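Local atomic coordinates of citrate lyase (PDB entry 3QLL), a protein that is a putative citrate lyase beta subunit, probably a magnesium-dependent lyase acting on a carbon-carbon bond as in other CitE-like proteins. Residues L144-L147 / D148-M152; R168-N171 / A172-S175. One frame throughout, in Å; residues are numbered along the deposited sequence.

Contact 1. Residues L144-L147 / D148-M152; sequences LQIL and DRLMM
Four successive i to i+4 backbone bonds join Leu144-Leu147 to Asp148-Met151, the first running from Asp148 N to Leu144 O (2.9 Å, N-H...O 165°). By the last, Met151 N to Leu147 O, the bond has lengthened to 3.1 Å and bent to 143°. The bending marks the end of the helix, for Met151 is the first residue to leave helical phi/psi. On one flank Ile146 and Leu150, one turn apart, project in parallel, with Ile146 CG2 at 4.0 Å from Leu150 CD1. On the neighbouring flank, Arg149 runs back along the helix: its CG lies anti to the carbonyl carbon and the chain stays extended to NE, which carries the guanidinium over Gln145. Gln145 CB lies 4.2 Å above one face of the Arg149 guanidinium, nearer its edge than its centre, a van der Waals contact. The amide end of Gln145 is used elsewhere, its NE2 bonding to Ala179 O, while Asp148 OD2 is hydrogen-bonded to Thr180 OG1; both residues thereby tie the helix to the segment ahead of strand 183-188. On the buried side the selenomethionine Met151 bends at chi3 (-54°), bringing CE back to 3.3 Å from Leu147 O and 4.3 Å from Leu147 CB. These two side chains face the barrel wall, where both meet Leu133 and Leu160 and Leu147 also touches Leu135; Leu147 and Leu150 touch Ile120 of the neighbouring helix 114-125. Leu144, Leu147 and Met151 are buried, whereas the outer side is mixed, with Gln145, Arg149 and Ile146. Helix 141-150 links strands 132-135 and 159-164, as a helix of the beta/alpha repeat does in a TIM barrel.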
loop_
_atom_site.group_PDB
_atom_site.type_symbol
_atom_site.label_atom_id
_atom_site.label_comp_id
_atom_site.label_asym_id
_atom_site.label_seq_id
_atom_site.Cartn_x
_atom_site.Cartn_y
_atom_site.Cartn_z
ATOM N N LEU A 144 6.475 21.532 -7.795
ATOM C CA LEU A 144 7.515 21.341 -8.788
ATOM C C LEU A 144 7.293 22.272 -9.992
ATOM O O LEU A 144 8.240 22.768 -10.582
ATOM C CB LEU A 144 7.582 19.878 -9.226
ATOM C CG LEU A 144 7.968 18.922 -8.109
ATOM C CD1 LEU A 144 8.088 17.524 -8.692
ATOM C CD2 LEU A 144 9.308 19.397 -7.502
ATOM N N GLN A 145 6.042 22.502 -10.359
ATOM C CA GLN A 145 5.800 23.335 -11.549
ATOM C C GLN A 145 6.155 24.797 -11.342
ATOM O O GLN A 145 6.697 25.439 -12.233
ATOM C CB GLN A 145 4.345 23.206 -12.019
ATOM C CG GLN A 145 4.116 21.801 -12.488
ATOM C CD GLN A 145 2.650 21.349 -12.499
ATOM O OE1 GLN A 145 1.758 21.996 -11.942
ATOM N NE2 GLN A 145 2.413 20.191 -13.110
ATOM N N ILE A 146 5.915 25.266 -10.122
ATOM C CA ILE A 146 6.312 26.593 -9.689
ATOM C C ILE A 146 7.817 26.804 -9.803
ATOM O O ILE A 146 8.253 27.803 -10.358
ATOM C CB ILE A 146 5.865 26.856 -8.252
ATOM C CG1 ILE A 146 4.346 26.918 -8.173
ATOM C CG2 ILE A 146 6.459 28.152 -7.757
ATOM C CD1 ILE A 146 3.809 27.072 -6.760
ATOM N N LEU A 147 8.592 25.876 -9.253
ATOM C CA LEU A 147 10.047 25.905 -9.371
ATOM C C LEU A 147 10.515 25.868 -10.817
ATOM O O LEU A 147 11.426 26.632 -11.205
ATOM C CB LEU A 147 10.665 24.754 -8.612
ATOM C CG LEU A 147 11.084 25.094 -7.199
ATOM C CD1 LEU A 147 11.888 23.918 -6.666
ATOM C CD2 LEU A 147 11.883 26.398 -7.121
ATOM N N ASP A 148 9.903 24.954 -11.585
ATOM C CA ASP A 148 10.144 24.828 -13.010
ATOM C C ASP A 148 9.983 26.185 -13.731
ATOM O O ASP A 148 10.937 26.651 -14.361
ATOM C CB ASP A 148 9.197 23.751 -13.605
ATOM C CG ASP A 148 9.438 23.484 -15.103
ATOM O OD1 ASP A 148 10.412 24.017 -15.647
ATOM O OD2 ASP A 148 8.661 22.728 -15.750
ATOM N N ARG A 149 8.829 26.837 -13.577
ATOM C CA ARG A 149 8.598 28.144 -14.222
ATOM C C ARG A 149 9.542 29.242 -13.699
ATOM O O ARG A 149 9.994 30.084 -14.463
ATOM C CB ARG A 149 7.134 28.594 -14.064
ATOM C CG ARG A 149 6.115 27.794 -14.856
ATOM C CD ARG A 149 4.785 27.835 -14.122
ATOM N NE ARG A 149 3.782 27.003 -14.756
ATOM C CZ ARG A 149 2.689 26.565 -14.140
ATOM N NH1 ARG A 149 2.464 26.889 -12.867
ATOM N NH2 ARG A 149 1.823 25.806 -14.801
ATOM N N LEU A 150 9.834 29.232 -12.402
ATOM C CA LEU A 150 10.749 30.220 -11.859
ATOM C C LEU A 150 12.128 30.156 -12.480
ATOM O O LEU A 150 12.762 31.185 -12.687
ATOM C CB LEU A 150 10.875 30.066 -10.346
ATOM C CG LEU A 150 9.629 30.605 -9.640
ATOM C CD1 LEU A 150 9.743 30.343 -8.144
ATOM C CD2 LEU A 150 9.375 32.089 -9.998
HETATM N N MSE A 151 12.574 28.961 -12.816
HETATM C CA MSE A 151 13.894 28.807 -13.386
HETATM C C MSE A 151 13.945 28.570 -14.893
HETATM O O MSE A 151 14.994 28.198 -15.428
HETATM C CB MSE A 151 14.636 27.729 -12.625
HETATM C CG MSE A 151 15.045 28.232 -11.266
HETATM SE SE MSE A 151 15.859 26.818 -10.341
HETATM C CE MSE A 151 14.422 25.530 -10.550
HETATM N N MSE A 152 12.826 28.807 -15.573
HETATM C CA MSE A 152 12.762 28.656 -17.025
HETATM C C MSE A 152 13.702 29.673 -17.685
HETATM O O MSE A 152 14.329 29.376 -18.707
HETATM C CB MSE A 152 11.328 28.810 -17.537
#

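Contact 2. Residues R168-N171 / A172-S175; sequences RGLN and AVES
This is a local contact at a helix-to-helix junction, where helix 167-171, following strand 159-164 of the barrel, gives way to helix 173-177. Ala172 occupies the N-cap position of the second helix. Its N makes two weak bonds, both 3.2 Å long, to Arg168 O (N-H...O 132°) and to Gly169 O; both are bent at the hydrogen, as expected of an N-H shared between two carbonyls. The next bond, Val173 N to Leu170 O at 3.1 Å, is straighter but spans three residues, and its donor stands well above the carbonyl plane, 70° out of it. Val173 also brings CG1 to 3.3 Å from Leu170 O, because this methyl sits between the backbone N and the carbonyl carbon (chi1 75°), and the same branch approaches Leu170 CD1 at 4.5 Å. Leu170 and Val173 then pack on helix 203-220, through Ala209 for the former and Leu213 and Ala216 for the latter. Beyond the junction, Ser175 OG gives a hydrogen bond of 3.2 Å to Ala172 O. The chain of Glu174 is bent at chi2, and its OE2 forms a salt bridge with Arg212 NE, while Arg212 NH1 bonds to Asn171 OD1; Asn171 also packs on Met219 of the second subunit. One guanidinium thus bridges residues from both sides of the break, and its positive charge would probably favour an ionised Glu174. With two weak bonds at Ala172 N and an i to i+3 bond at Val173 N, the backbone alone probably holds the junction less firmly than an unbroken helix would.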
loop_
_atom_site.group_PDB
_atom_site.type_symbol
_atom_site.label_atom_id
_atom_site.label_comp_id
_atom_site.label_asym_id
_atom_site.label_seq_id
_atom_site.Cartn_x
_atom_site.Cartn_y
_atom_site.Cartn_z
ATOM N N ARG A 168 0.855 13.994 3.175
ATOM C CA ARG A 168 0.286 14.735 2.057
ATOM C C ARG A 168 1.070 14.525 0.735
ATOM O O ARG A 168 0.469 14.227 -0.316
ATOM C CB ARG A 168 0.237 16.213 2.429
ATOM C CG ARG A 168 -0.606 17.104 1.585
ATOM C CD ARG A 168 -0.545 18.548 2.112
ATOM N NE ARG A 168 -1.454 18.788 3.230
ATOM C CZ ARG A 168 -2.745 19.072 3.056
ATOM N NH1 ARG A 168 -3.243 19.112 1.820
ATOM N NH2 ARG A 168 -3.544 19.285 4.098
ATOM N N GLY A 169 2.401 14.580 0.815
ATOM C CA GLY A 169 3.253 14.290 -0.324
ATOM C C GLY A 169 3.076 12.864 -0.838
ATOM O O GLY A 169 2.966 12.644 -2.046
ATOM N N LEU A 170 3.064 11.895 0.071
ATOM C CA LEU A 170 2.889 10.509 -0.320
ATOM C C LEU A 170 1.548 10.260 -1.038
ATOM O O LEU A 170 1.505 9.561 -2.048
ATOM C CB LEU A 170 2.984 9.606 0.909
ATOM C CG LEU A 170 2.921 8.116 0.570
ATOM C CD1 LEU A 170 4.085 7.708 -0.302
ATOM C CD2 LEU A 170 2.912 7.347 1.870
ATOM N N ASN A 171 0.463 10.836 -0.524
ATOM C CA ASN A 171 -0.863 10.661 -1.145
ATOM C C ASN A 171 -0.945 11.299 -2.543
ATOM O O ASN A 171 -1.809 10.958 -3.330
ATOM C CB ASN A 171 -2.002 11.163 -0.230
ATOM C CG ASN A 171 -2.255 10.209 0.920
ATOM O OD1 ASN A 171 -1.908 9.036 0.842
ATOM N ND2 ASN A 171 -2.836 10.695 1.984
ATOM N N ALA A 172 -0.067 12.256 -2.820
ATOM C CA ALA A 172 -0.067 12.880 -4.124
ATOM C C ALA A 172 1.139 12.424 -4.950
ATOM O O ALA A 172 1.470 13.075 -5.934
ATOM C CB ALA A 172 -0.069 14.409 -3.984
ATOM N N VAL A 173 1.799 11.329 -4.551
ATOM C CA VAL A 173 3.094 10.997 -5.163
ATOM C C VAL A 173 2.988 10.699 -6.668
ATOM O O VAL A 173 3.882 11.033 -7.431
ATOM C CB VAL A 173 3.877 9.863 -4.403
ATOM C CG1 VAL A 173 3.282 8.463 -4.663
ATOM C CG2 VAL A 173 5.351 9.893 -4.783
ATOM N N GLU A 174 1.875 10.107 -7.084
ATOM C CA GLU A 174 1.661 9.833 -8.491
ATOM C C GLU A 174 1.622 11.136 -9.289
ATOM O O GLU A 174 2.256 11.250 -10.327
ATOM C CB GLU A 174 0.383 8.989 -8.713
ATOM C CG GLU A 174 0.507 7.582 -8.055
ATOM C CD GLU A 174 0.389 7.612 -6.517
ATOM O OE1 GLU A 174 -0.166 8.597 -5.986
ATOM O OE2 GLU A 174 0.854 6.657 -5.839
ATOM N N SER A 175 0.906 12.132 -8.801
ATOM C CA SER A 175 0.828 13.374 -9.554
ATOM C C SER A 175 2.129 14.196 -9.495
ATOM O O SER A 175 2.405 14.908 -10.460
ATOM C CB SER A 175 -0.391 14.205 -9.108
ATOM O OG SER A 175 -0.248 14.883 -7.886
#

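Contact 1 closes before contact 2 opens along the chain, and strand 159-164 runs between them: residues 144-152 belong to the helix that leads into this strand, residues 168-175 to the helices that follow it. Their centres are 19 Å apart and their nearest atoms about 6 Å, so they do not touch. Both lie near the predicted metal and substrate site without being part of it. Measured between side chains, Leu144 is about 11 Å from Glu165, a predicted magnesium and substrate ligand, and Leu147 about 9 Å from Arg107, predicted to bind substrate. Gly169 is closer to the Glu165 side chain than Leu144 is, at about 8 Å, and lies about 10 Å from that of Asp192, a predicted magnesium ligand.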